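Side-chain contacts in four helix bundle protein (Bacteroides thetaiotaomicron VPI-5482, PDB 2RLD), which is of unknown function but binds calcium and belongs to the 23S rRNA-intervening sequence protein family of four-helix bundles: residues Y26-V30 with N31-E35; E84-R88 with T89-T93; L73-A76 with N77-E80; I92-E95 with Q96-S99. All blocks are in the same frame, centred on the assembly; numbering follows the deposited sequence. Where two conformers were deposited one is given.

How the interactions relate
The four contacts follow the chain in the order 1, 3, 2, 4. Interaction 1 closes helix 7-32, interaction 3 lies midway along helix 62-88, interaction 2 ends that same helix, and interaction 4 starts helix 94-116. Interactions 2 and 4 share Ile92 and Thr93, and their centres are about 8 Å apart. Interaction 1 touches both, with centres about 13 Å and 15 Å away, so three helix ends gather at one end of the bundle. Interaction 3 is deeper, its centre about 6 Å from that of the chain, and does not touch interactions 1 or 4. Interactions 2 and 3 both meet the third subunit, which places helix 62-88 at an assembly interface.

Interaction 1 of 4, residues Y26-V30 with N31-E35; sequences YKFLV and NEQKE
Phe28 and Gln33 meet where helix 7-32 of the four-helix bundle runs out through a wider pi-type turn. The evidence for that turn is Phe28 O, which accepts from Glu32 N at 2.9 Å and also from Gln33 N at 3.2 Å, the second donor lying in the carbonyl plane. Gln33 can be followed outward. Its CB sits 3.3 Å from Leu29 O; chi1 (-52°) sets CG beside the backbone N, 3.6 Å from Phe28 CE2. The bend at chi2 then carries CD to 4.0 Å and NE2 to 3.9 Å from Phe28 CZ, with ring and amide planes 48° apart. The amide nitrogen goes on to a hydrogen bond with Tyr91 O in the loop between helices 62-88 and 94-116. With an alanine at Phe28, Gln33 would probably lose the ring it packs against, leaving its CG end less confined. Lys34, with positive phi, takes the chain off the helix, and Glu35 caps the start of helix 38-57, its OE2 accepting from Val37 N and Met38 N. Glu35 N itself turns back onto Leu29 O at 2.9 Å, with an N-H...O angle of 173°.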
loop_
_atom_site.group_PDB
_atom_site.type_symbol
_atom_site.label_atom_id
_atom_site.label_comp_id
_atom_site.label_asym_id
_atom_site.label_seq_id
_atom_site.Cartn_x
_atom_site.Cartn_y
_atom_site.Cartn_z
ATOM N N TYR C 26 -14.227 1.677 -12.511
ATOM C CA TYR C 26 -12.774 1.866 -12.508
ATOM C C TYR C 26 -12.240 2.145 -13.886
ATOM O O TYR C 26 -11.494 3.119 -14.099
ATOM C CB TYR C 26 -12.088 0.655 -11.901
ATOM C CG TYR C 26 -10.594 0.766 -11.902
ATOM C CD1 TYR C 26 -9.946 1.524 -10.951
ATOM C CD2 TYR C 26 -9.839 0.131 -12.867
ATOM C CE1 TYR C 26 -8.593 1.656 -10.954
ATOM C CE2 TYR C 26 -8.474 0.224 -12.865
ATOM C CZ TYR C 26 -7.849 0.986 -11.917
ATOM O OH TYR C 26 -6.476 1.107 -11.903
ATOM N N LYS C 27 -12.650 1.330 -14.850
ATOM C CA LYS C 27 -12.263 1.563 -16.251
ATOM C C LYS C 27 -12.667 2.945 -16.759
ATOM O O LYS C 27 -11.875 3.636 -17.396
ATOM C CB LYS C 27 -12.875 0.483 -17.145
ATOM C CG LYS C 27 -12.327 -0.891 -16.917
ATOM C CD LYS C 27 -13.159 -1.925 -17.659
ATOM C CE LYS C 27 -12.878 -1.958 -19.115
ATOM N NZ LYS C 27 -13.862 -2.848 -19.876
ATOM N N PHE C 28 -13.910 3.339 -16.465
ATOM C CA PHE C 28 -14.421 4.657 -16.816
ATOM C C PHE C 28 -13.546 5.750 -16.244
ATOM O O PHE C 28 -13.108 6.637 -16.983
ATOM C CB PHE C 28 -15.853 4.805 -16.315
ATOM C CG PHE C 28 -16.411 6.188 -16.474
ATOM C CD1 PHE C 28 -16.892 6.625 -17.709
ATOM C CD2 PHE C 28 -16.480 7.037 -15.403
ATOM C CE1 PHE C 28 -17.414 7.911 -17.872
ATOM C CE2 PHE C 28 -17.016 8.343 -15.565
ATOM C CZ PHE C 28 -17.489 8.753 -16.809
ATOM N N LEU C 29 -13.257 5.664 -14.941
ATOM C CA LEU C 29 -12.504 6.704 -14.262
ATOM C C LEU C 29 -11.093 6.806 -14.818
ATOM O O LEU C 29 -10.612 7.898 -15.107
ATOM C CB LEU C 29 -12.470 6.470 -12.754
ATOM C CG LEU C 29 -13.798 6.662 -12.025
ATOM C CD1 LEU C 29 -13.658 6.131 -10.603
ATOM C CD2 LEU C 29 -14.216 8.133 -12.107
ATOM N N VAL C 30 -10.436 5.667 -14.994
ATOM C CA VAL C 30 -9.058 5.689 -15.466
ATOM C C VAL C 30 -8.973 6.076 -16.945
ATOM O O VAL C 30 -8.205 6.963 -17.305
ATOM C CB VAL C 30 -8.351 4.312 -15.191
ATOM C CG1 VAL C 30 -7.004 4.304 -15.843
ATOM C CG2 VAL C 30 -8.271 4.056 -13.648
ATOM N N ASN C 31 -9.747 5.405 -17.786
ATOM C CA ASN C 31 -9.601 5.535 -19.245
ATOM C C ASN C 31 -10.237 6.799 -19.804
ATOM O O ASN C 31 -9.648 7.462 -20.686
ATOM C CB ASN C 31 -10.174 4.322 -19.972
ATOM C CG ASN C 31 -9.418 3.051 -19.663
ATOM O OD1 ASN C 31 -8.200 3.063 -19.507
ATOM N ND2 ASN C 31 -10.140 1.952 -19.558
ATOM N N GLU C 32 -11.397 7.164 -19.265
ATOM C CA GLU C 32 -12.125 8.321 -19.758
ATOM C C GLU C 32 -11.851 9.583 -18.935
ATOM O O GLU C 32 -11.617 10.651 -19.505
ATOM C CB GLU C 32 -13.616 7.987 -19.842
ATOM C CG GLU C 32 -13.856 6.658 -20.549
ATOM C CD GLU C 32 -15.308 6.368 -20.802
ATOM O OE1 GLU C 32 -16.048 7.303 -21.176
ATOM O OE2 GLU C 32 -15.703 5.197 -20.633
ATOM N N GLN C 33 -11.854 9.465 -17.611
ATOM C CA GLN C 33 -11.654 10.636 -16.760
ATOM C C GLN C 33 -10.191 10.867 -16.360
ATOM O O GLN C 33 -9.889 11.901 -15.775
ATOM C CB GLN C 33 -12.530 10.586 -15.506
ATOM C CG GLN C 33 -13.996 10.349 -15.745
ATOM C CD GLN C 33 -14.704 11.550 -16.367
ATOM O OE1 GLN C 33 -14.331 12.007 -17.437
ATOM N NE2 GLN C 33 -15.731 12.062 -15.692
ATOM N N LYS C 34 -9.298 9.940 -16.705
ATOM C CA LYS C 34 -7.877 10.043 -16.345
ATOM C C LYS C 34 -7.678 10.282 -14.843
ATOM O O LYS C 34 -6.814 11.052 -14.448
ATOM C CB LYS C 34 -7.180 11.137 -17.163
ATOM C CG LYS C 34 -7.495 11.074 -18.639
ATOM C CD LYS C 34 -7.217 9.722 -19.234
ATOM C CE LYS C 34 -7.281 9.772 -20.762
ATOM N NZ LYS C 34 -7.223 8.401 -21.323
ATOM N N GLU C 35 -8.477 9.587 -14.031
ATOM C CA GLU C 35 -8.438 9.655 -12.580
ATOM C C GLU C 35 -7.913 8.349 -12.013
ATOM O O GLU C 35 -8.493 7.267 -12.220
ATOM C CB GLU C 35 -9.834 9.984 -12.039
ATOM C CG GLU C 35 -9.836 10.571 -10.632
ATOM C CD GLU C 35 -9.369 9.596 -9.547
ATOM O OE1 GLU C 35 -9.899 8.458 -9.518
ATOM O OE2 GLU C 35 -8.475 9.980 -8.732
#

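Interaction 2 of 4, residues E84-R88 with T89-T93; sequences ELLIR and TEYIT
Leu86 and Tyr91 touch across a Schellman motif that ends helix 62-88. Its two defining bonds are present: Tyr91 N to Leu86 O at 3.0 Å, and Glu90 N to Ile87 O at 3.1 Å, with Glu90 in the C-prime position at positive phi. The two side chains stand at about a right angle; the closest pair is Leu86 CD2 and Tyr91 CB, 3.7 Å apart, with CD2 oblique to the ring. Ile92 follows, turned back along the last helical turn. Its CG1 is held between its own backbone N and carbonyl carbon (chi1 58°), which brings that branch within 3.9 Å of Leu86 CB and a little farther from Ile87 CB. Ile87 extends its CD1 past this branch to Ile92 O, only 3.0 Å away, and to the Thr93 carbonyl carbon, a tightly packed corner. Leu29 and Met38 of the preceding helices also touch Leu86 and Tyr91, so the reversal is packed into the bundle.

Thr89 crosses Leu85 at a slant, their methyls CG2 and CD1 4.1 Å apart, and its OG1 lies at the edge of the Tyr91 ring, in the ring plane. Arg88 NH1 forms a salt bridge with Glu17 of the third subunit, and a water probably donates to Arg88 O. The buried Thr89 hydroxyl points back at the helix: OG1 donates to Leu85 O at 2.7 Å, while Thr89 N reaches that oxygen from the opposite face of the carbonyl plane at 3.0 Å.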
loop_
_atom_site.group_PDB
_atom_site.type_symbol
_atom_site.label_atom_id
_atom_site.label_comp_id
_atom_site.label_asym_id
_atom_site.label_seq_id
_atom_site.Cartn_x
_atom_site.Cartn_y
_atom_site.Cartn_z
ATOM N N GLU C 84 -19.561 9.250 -3.035
ATOM C CA GLU C 84 -20.007 10.589 -2.688
ATOM C C GLU C 84 -18.966 11.627 -3.105
ATOM O O GLU C 84 -19.280 12.696 -3.660
ATOM C CB GLU C 84 -20.237 10.672 -1.180
ATOM C CG GLU C 84 -20.928 11.970 -0.766
ATOM C CD GLU C 84 -21.277 12.031 0.727
ATOM O OE1 GLU C 84 -21.209 10.988 1.424
ATOM O OE2 GLU C 84 -21.639 13.137 1.182
ATOM N N LEU C 85 -17.708 11.324 -2.811
ATOM C CA LEU C 85 -16.610 12.194 -3.255
ATOM C C LEU C 85 -16.570 12.360 -4.779
ATOM O O LEU C 85 -16.408 13.475 -5.287
ATOM C CB LEU C 85 -15.275 11.654 -2.728
ATOM C CG LEU C 85 -14.057 12.547 -2.861
ATOM C CD1 LEU C 85 -14.310 13.989 -2.436
ATOM C CD2 LEU C 85 -12.908 11.900 -2.077
ATOM N N LEU C 86 -16.735 11.263 -5.501
ATOM C CA LEU C 86 -16.741 11.313 -6.958
ATOM C C LEU C 86 -17.874 12.168 -7.552
ATOM O O LEU C 86 -17.627 12.945 -8.453
ATOM C CB LEU C 86 -16.753 9.905 -7.548
ATOM C CG LEU C 86 -15.493 9.048 -7.323
ATOM C CD1 LEU C 86 -15.774 7.565 -7.590
ATOM C CD2 LEU C 86 -14.339 9.581 -8.250
ATOM N N ILE C 87 -19.100 12.071 -7.026
ATOM C CA ILE C 87 -20.178 12.965 -7.513
ATOM C C ILE C 87 -19.934 14.407 -7.116
ATOM O O ILE C 87 -20.115 15.311 -7.920
ATOM C CB ILE C 87 -21.613 12.471 -7.109
ATOM C CG1 ILE C 87 -22.710 13.330 -7.784
ATOM C CG2 ILE C 87 -21.812 12.471 -5.605
ATOM C CD1 ILE C 87 -22.690 13.279 -9.272
ATOM N N ARG C 88 -19.478 14.644 -5.882
ATOM C CA ARG C 88 -19.218 16.030 -5.448
ATOM C C ARG C 88 -18.114 16.711 -6.234
ATOM O O ARG C 88 -18.144 17.914 -6.419
ATOM C CB ARG C 88 -18.902 16.081 -3.954
ATOM C CG ARG C 88 -20.110 15.738 -3.081
ATOM C CD ARG C 88 -21.060 16.914 -2.963
ATOM N NE ARG C 88 -20.379 18.149 -2.564
ATOM C CZ ARG C 88 -20.044 18.452 -1.319
ATOM N NH1 ARG C 88 -20.279 17.607 -0.325
ATOM N NH2 ARG C 88 -19.440 19.591 -1.072
ATOM N N THR C 89 -17.162 15.940 -6.743
ATOM C CA THR C 89 -16.088 16.505 -7.562
ATOM C C THR C 89 -16.284 16.291 -9.083
ATOM O O THR C 89 -15.368 16.532 -9.849
ATOM C CB THR C 89 -14.732 15.942 -7.122
ATOM O OG1 THR C 89 -14.753 14.507 -7.180
ATOM C CG2 THR C 89 -14.413 16.393 -5.696
ATOM N N GLU C 90 -17.478 15.878 -9.499
ATOM C CA GLU C 90 -17.893 15.854 -10.899
ATOM C C GLU C 90 -17.153 14.824 -11.764
ATOM O O GLU C 90 -17.136 14.933 -13.000
ATOM C CB GLU C 90 -17.848 17.259 -11.502
ATOM C CG GLU C 90 -18.737 18.270 -10.709
ATOM C CD GLU C 90 -18.620 19.707 -11.191
ATOM O OE1 GLU C 90 -18.141 19.937 -12.314
ATOM O OE2 GLU C 90 -19.019 20.599 -10.433
ATOM N N TYR C 91 -16.590 13.811 -11.112
ATOM C CA TYR C 91 -16.015 12.666 -11.830
ATOM C C TYR C 91 -17.060 11.694 -12.360
ATOM O O TYR C 91 -16.808 10.991 -13.326
ATOM C CB TYR C 91 -14.960 11.945 -10.985
ATOM C CG TYR C 91 -13.659 12.692 -11.024
ATOM C CD1 TYR C 91 -12.765 12.511 -12.083
ATOM C CD2 TYR C 91 -13.328 13.595 -10.029
ATOM C CE1 TYR C 91 -11.561 13.238 -12.146
ATOM C CE2 TYR C 91 -12.137 14.346 -10.084
ATOM C CZ TYR C 91 -11.255 14.144 -11.137
ATOM O OH TYR C 91 -10.061 14.845 -11.154
ATOM N N ILE C 92 -18.228 11.654 -11.733
ATOM C CA ILE C 92 -19.355 10.862 -12.232
ATOM C C ILE C 92 -20.609 11.734 -12.238
ATOM O O ILE C 92 -20.709 12.729 -11.477
ATOM C CB ILE C 92 -19.614 9.599 -11.383
ATOM C CG1 ILE C 92 -19.893 9.964 -9.909
ATOM C CG2 ILE C 92 -18.448 8.571 -11.558
ATOM C CD1 ILE C 92 -20.293 8.764 -9.077
ATOM N N THR C 93 -21.559 11.387 -13.120
ATOM C CA THR C 93 -22.816 12.115 -13.229
ATOM C C THR C 93 -23.742 11.728 -12.089
ATOM O O THR C 93 -23.519 10.720 -11.426
ATOM C CB THR C 93 -23.539 11.783 -14.571
ATOM O OG1 THR C 93 -23.904 10.393 -14.587
ATOM C CG2 THR C 93 -22.634 12.058 -15.763
HETATM O O HOH W 1 -16.808 20.340 -7.796
#

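Interaction 3 of 4, residues L73-A76 with N77-E80; sequences LKEA and NETE
Glu75 and Thr79 meet through a threonine hydroxyl folded back onto the helix backbone, one turn apart in the buried middle of helix 62-88 in the bundle. Thr79 has OG1 beside its own backbone N and anti to the carbonyl carbon (chi1 -61°), which aims the hydroxyl at Glu75 O, 2.8 Å away. The regular helical donor, Thr79 N, reaches that oxygen from the other face of the carbonyl at 2.9 Å. The same hydroxyl also hydrogen-bonds Ser45 OG on helix 38-57, tying the two helices together.

Glu75 and Glu78 run next to one another, their carboxylates heading in the same direction with planes 28° apart. They arrive by different conformations: Glu75 bends at chi2, whereas Glu78 stays extended beyond CG. Glu75 OE1 and Glu78 OE1 end 3.8 Å apart. Water 2 and water 3 lie by both, but are modelled only 2.3 Å from each other, so their detail is doubtful. Glu78 OE2 takes a hydrogen bond from Trp82, while Glu55 of the third subunit adds negative charge near OE1, which would probably favour a proton on one of these acids; Lys74 NZ, in a salt bridge with that Glu55, may offset this in part.

Leu73 and Asn77 also extend in parallel; in one of two conformers, and so less certainly, Asn77 ND2 donates to Leu73 O at 3.0 Å. Glu80 curls back over its own helix, but its polar end serves helix 94-116, through Ser104 and Asn108. Its chi2 (144°) is off a staggered value, and the fit is strained: Glu80 OE1 and OE2 each sit 3.3 Å from Ala76 O, acceptor against acceptor, with CD 3.0 Å from that oxygen.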
loop_
_atom_site.group_PDB
_atom_site.type_symbol
_atom_site.label_atom_id
_atom_site.label_comp_id
_atom_site.label_asym_id
_atom_site.label_seq_id
_atom_site.Cartn_x
_atom_site.Cartn_y
_atom_site.Cartn_z
ATOM N N LEU C 73 -19.509 -4.975 5.395
ATOM C CA LEU C 73 -20.245 -3.740 5.633
ATOM C C LEU C 73 -19.320 -2.504 5.672
ATOM O O LEU C 73 -19.676 -1.418 5.198
ATOM C CB LEU C 73 -21.006 -3.854 6.947
ATOM C CG LEU C 73 -21.860 -2.658 7.331
ATOM C CD1 LEU C 73 -22.807 -2.279 6.188
ATOM C CD2 LEU C 73 -22.607 -2.984 8.620
ATOM N N LYS C 74 -18.142 -2.685 6.255
ATOM C CA LYS C 74 -17.144 -1.627 6.315
ATOM C C LYS C 74 -16.761 -1.202 4.919
ATOM O O LYS C 74 -16.653 0.001 4.595
ATOM C CB LYS C 74 -15.898 -2.130 7.021
ATOM C CG LYS C 74 -14.778 -1.099 7.146
ATOM C CD LYS C 74 -13.626 -1.638 7.994
ATOM C CE LYS C 74 -12.786 -2.715 7.253
ATOM N NZ LYS C 74 -11.863 -2.071 6.267
ATOM N N GLU C 75 -16.520 -2.210 4.101
ATOM C CA GLU C 75 -16.097 -1.987 2.708
ATOM C C GLU C 75 -17.217 -1.309 1.898
ATOM O O GLU C 75 -16.964 -0.409 1.089
ATOM C CB GLU C 75 -15.648 -3.308 2.082
ATOM C CG GLU C 75 -14.401 -3.946 2.715
ATOM C CD GLU C 75 -13.095 -3.181 2.486
ATOM O OE1 GLU C 75 -13.095 -2.062 1.934
ATOM O OE2 GLU C 75 -12.037 -3.746 2.848
ATOM N N ALA C 76 -18.459 -1.702 2.139
ATOM C CA ALA C 76 -19.626 -1.036 1.529
ATOM C C ALA C 76 -19.678 0.445 1.922
ATOM O O ALA C 76 -19.895 1.317 1.068
ATOM C CB ALA C 76 -20.911 -1.747 1.939
ATOM N N ASN C 77 -19.439 0.727 3.197
ATOM C CA ASN C 77 -19.449 2.100 3.655
ATOM C C ASN C 77 -18.312 2.916 3.096
ATOM O O ASN C 77 -18.528 4.066 2.686
ATOM C CB ASN C 77 -19.477 2.169 5.164
ATOM C CG ASN C 77 -20.869 2.082 5.685
ATOM O OD1 ASN C 77 -21.593 3.082 5.675
ATOM N ND2 ASN C 77 -21.281 0.892 6.106
ATOM N N GLU C 78 -17.121 2.329 3.008
ATOM C CA GLU C 78 -16.007 3.068 2.384
ATOM C C GLU C 78 -16.306 3.367 0.913
ATOM O O GLU C 78 -16.038 4.472 0.417
ATOM C CB GLU C 78 -14.695 2.303 2.518
ATOM C CG GLU C 78 -13.532 3.174 2.068
ATOM C CD GLU C 78 -12.201 2.476 2.001
ATOM O OE1 GLU C 78 -12.006 1.473 2.725
ATOM O OE2 GLU C 78 -11.349 2.955 1.217
ATOM N N THR C 79 -16.881 2.395 0.233
ATOM C CA THR C 79 -17.228 2.542 -1.187
ATOM C C THR C 79 -18.209 3.714 -1.339
ATOM O O THR C 79 -18.088 4.512 -2.257
ATOM C CB THR C 79 -17.848 1.229 -1.743
ATOM O OG1 THR C 79 -16.900 0.150 -1.629
ATOM C CG2 THR C 79 -18.268 1.385 -3.207
ATOM N N GLU C 80 -19.180 3.789 -0.440
ATOM C CA GLU C 80 -20.178 4.884 -0.443
ATOM C C GLU C 80 -19.508 6.249 -0.243
ATOM O O GLU C 80 -19.900 7.240 -0.845
ATOM C CB GLU C 80 -21.279 4.556 0.573
ATOM C CG GLU C 80 -22.182 3.434 -0.001
ATOM C CD GLU C 80 -22.700 2.424 1.010
ATOM O OE1 GLU C 80 -22.647 2.702 2.227
ATOM O OE2 GLU C 80 -23.145 1.335 0.564
HETATM O O HOH W 2 -13.071 -0.455 4.030
HETATM O O HOH W 3 -11.049 -0.833 2.924
#

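Interaction 4 of 4, residues I92-E95 with Q96-S99; sequences ITRE and QYES. With EDO (1,2-ethanediol), chain T.
The Tyr97 ring receives Ile92 CD1 at its edge, near the ring plane, while Arg94 NH1 comes in obliquely, 3.6 Å from Tyr97 CD2. Arg94 and Tyr97 head the same way with guanidinium and ring planes 87° apart, so the two groups are not stacked. The bend at chi2 brings Arg94 CD toward the next turn, 3.5 Å from Glu98 OE2, and that at chi3 turns the guanidinium toward Tyr97; Arg94 NH1 and Glu98 OE2 remain 4.1 Å apart, beyond a salt bridge. The Gln96 amide is used on both arms. Thr93 N donates to its OE1 at 2.9 Å, in the carbonyl plane and on a lone pair, with an N-H...O angle of 170°. In return Gln96 N donates to Thr93 OG1 at 3.0 Å, and this reciprocal pair is the capping box that starts helix 94-116. With an alanine at Gln96, Thr93 N would probably lose its acceptor and the residues before the helix be freer to move. Farther along the helix, Ser99 OG bonds Arg21 of helix 7-32. On its other arm, Gln96 NE2 donates nearly straight, at 174°, to O2 of a 1,2-ethanediol, probably from the crystallisation liquor, 3.0 Å away.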
loop_
_atom_site.group_PDB
_atom_site.type_symbol
_atom_site.label_atom_id
_atom_site.label_comp_id
_atom_site.label_asym_id
_atom_site.label_seq_id
_atom_site.Cartn_x
_atom_site.Cartn_y
_atom_site.Cartn_z
ATOM N N ILE C 92 -18.228 11.654 -11.733
ATOM C CA ILE C 92 -19.355 10.862 -12.232
ATOM C C ILE C 92 -20.609 11.734 -12.238
ATOM O O ILE C 92 -20.709 12.729 -11.477
ATOM C CB ILE C 92 -19.614 9.599 -11.383
ATOM C CG1 ILE C 92 -19.893 9.964 -9.909
ATOM C CG2 ILE C 92 -18.448 8.571 -11.558
ATOM C CD1 ILE C 92 -20.293 8.764 -9.077
ATOM N N THR C 93 -21.559 11.387 -13.120
ATOM C CA THR C 93 -22.816 12.115 -13.229
ATOM C C THR C 93 -23.742 11.728 -12.089
ATOM O O THR C 93 -23.519 10.720 -11.426
ATOM C CB THR C 93 -23.539 11.783 -14.571
ATOM O OG1 THR C 93 -23.904 10.393 -14.587
ATOM C CG2 THR C 93 -22.634 12.058 -15.763
ATOM N N ARG C 94 -24.807 12.498 -11.884
ATOM C CA ARG C 94 -25.784 12.159 -10.849
ATOM C C ARG C 94 -26.432 10.817 -11.165
ATOM O O ARG C 94 -26.706 10.029 -10.267
ATOM C CB ARG C 94 -26.838 13.271 -10.714
ATOM C CG ARG C 94 -28.038 12.934 -9.819
ATOM C CD ARG C 94 -27.681 12.646 -8.370
ATOM N NE ARG C 94 -27.131 13.799 -7.655
ATOM C CZ ARG C 94 -26.964 13.858 -6.333
ATOM N NH1 ARG C 94 -27.309 12.839 -5.552
ATOM N NH2 ARG C 94 -26.455 14.951 -5.780
ATOM N N GLU C 95 -26.639 10.544 -12.454
ATOM C CA GLU C 95 -27.207 9.261 -12.908
ATOM C C GLU C 95 -26.316 8.096 -12.556
ATOM O O GLU C 95 -26.789 7.048 -12.075
ATOM C CB GLU C 95 -27.418 9.277 -14.427
ATOM C CG GLU C 95 -28.087 8.038 -14.977
ATOM C CD GLU C 95 -28.196 8.029 -16.511
ATOM O OE1 GLU C 95 -27.755 8.999 -17.178
ATOM O OE2 GLU C 95 -28.722 7.022 -17.049
ATOM N N GLN C 96 -25.017 8.256 -12.787
ATOM C CA GLN C 96 -24.068 7.205 -12.440
ATOM C C GLN C 96 -24.048 6.996 -10.924
ATOM O O GLN C 96 -24.106 5.860 -10.440
ATOM C CB GLN C 96 -22.660 7.524 -12.960
ATOM C CG GLN C 96 -22.476 7.390 -14.466
ATOM C CD GLN C 96 -21.125 7.937 -14.941
ATOM O OE1 GLN C 96 -20.806 9.108 -14.714
ATOM N NE2 GLN C 96 -20.327 7.085 -15.604
ATOM N N TYR C 97 -23.974 8.106 -10.205
ATOM C CA TYR C 97 -23.943 8.077 -8.742
ATOM C C TYR C 97 -25.143 7.315 -8.187
ATOM O O TYR C 97 -24.985 6.349 -7.417
ATOM C CB TYR C 97 -23.922 9.503 -8.176
ATOM C CG TYR C 97 -24.050 9.502 -6.668
ATOM C CD1 TYR C 97 -22.994 9.083 -5.865
ATOM C CD2 TYR C 97 -25.223 9.903 -6.046
ATOM C CE1 TYR C 97 -23.105 9.051 -4.484
ATOM C CE2 TYR C 97 -25.344 9.884 -4.644
ATOM C CZ TYR C 97 -24.277 9.445 -3.876
ATOM O OH TYR C 97 -24.360 9.416 -2.490
ATOM N N GLU C 98 -26.343 7.741 -8.583
ATOM C CA GLU C 98 -27.562 7.164 -8.020
ATOM C C GLU C 98 -27.659 5.681 -8.314
ATOM O O GLU C 98 -28.004 4.908 -7.439
ATOM C CB GLU C 98 -28.806 7.903 -8.504
ATOM C CG GLU C 98 -28.894 9.292 -7.897
ATOM C CD GLU C 98 -30.261 9.935 -8.013
ATOM O OE1 GLU C 98 -31.105 9.470 -8.822
ATOM O OE2 GLU C 98 -30.481 10.928 -7.282
ATOM N N SER C 99 -27.342 5.296 -9.546
ATOM C CA SER C 99 -27.422 3.907 -9.964
ATOM C C SER C 99 -26.520 3.005 -9.128
ATOM O O SER C 99 -26.966 1.981 -8.622
ATOM C CB SER C 99 -27.055 3.803 -11.448
ATOM O OG SER C 99 -27.262 2.492 -11.936
HETATM C C1 EDO T . -19.199 2.915 -15.982
HETATM O O1 EDO T . -20.032 1.772 -15.856
HETATM C C2 EDO T . -19.910 4.013 -15.234
HETATM O O2 EDO T . -21.164 4.233 -15.879
#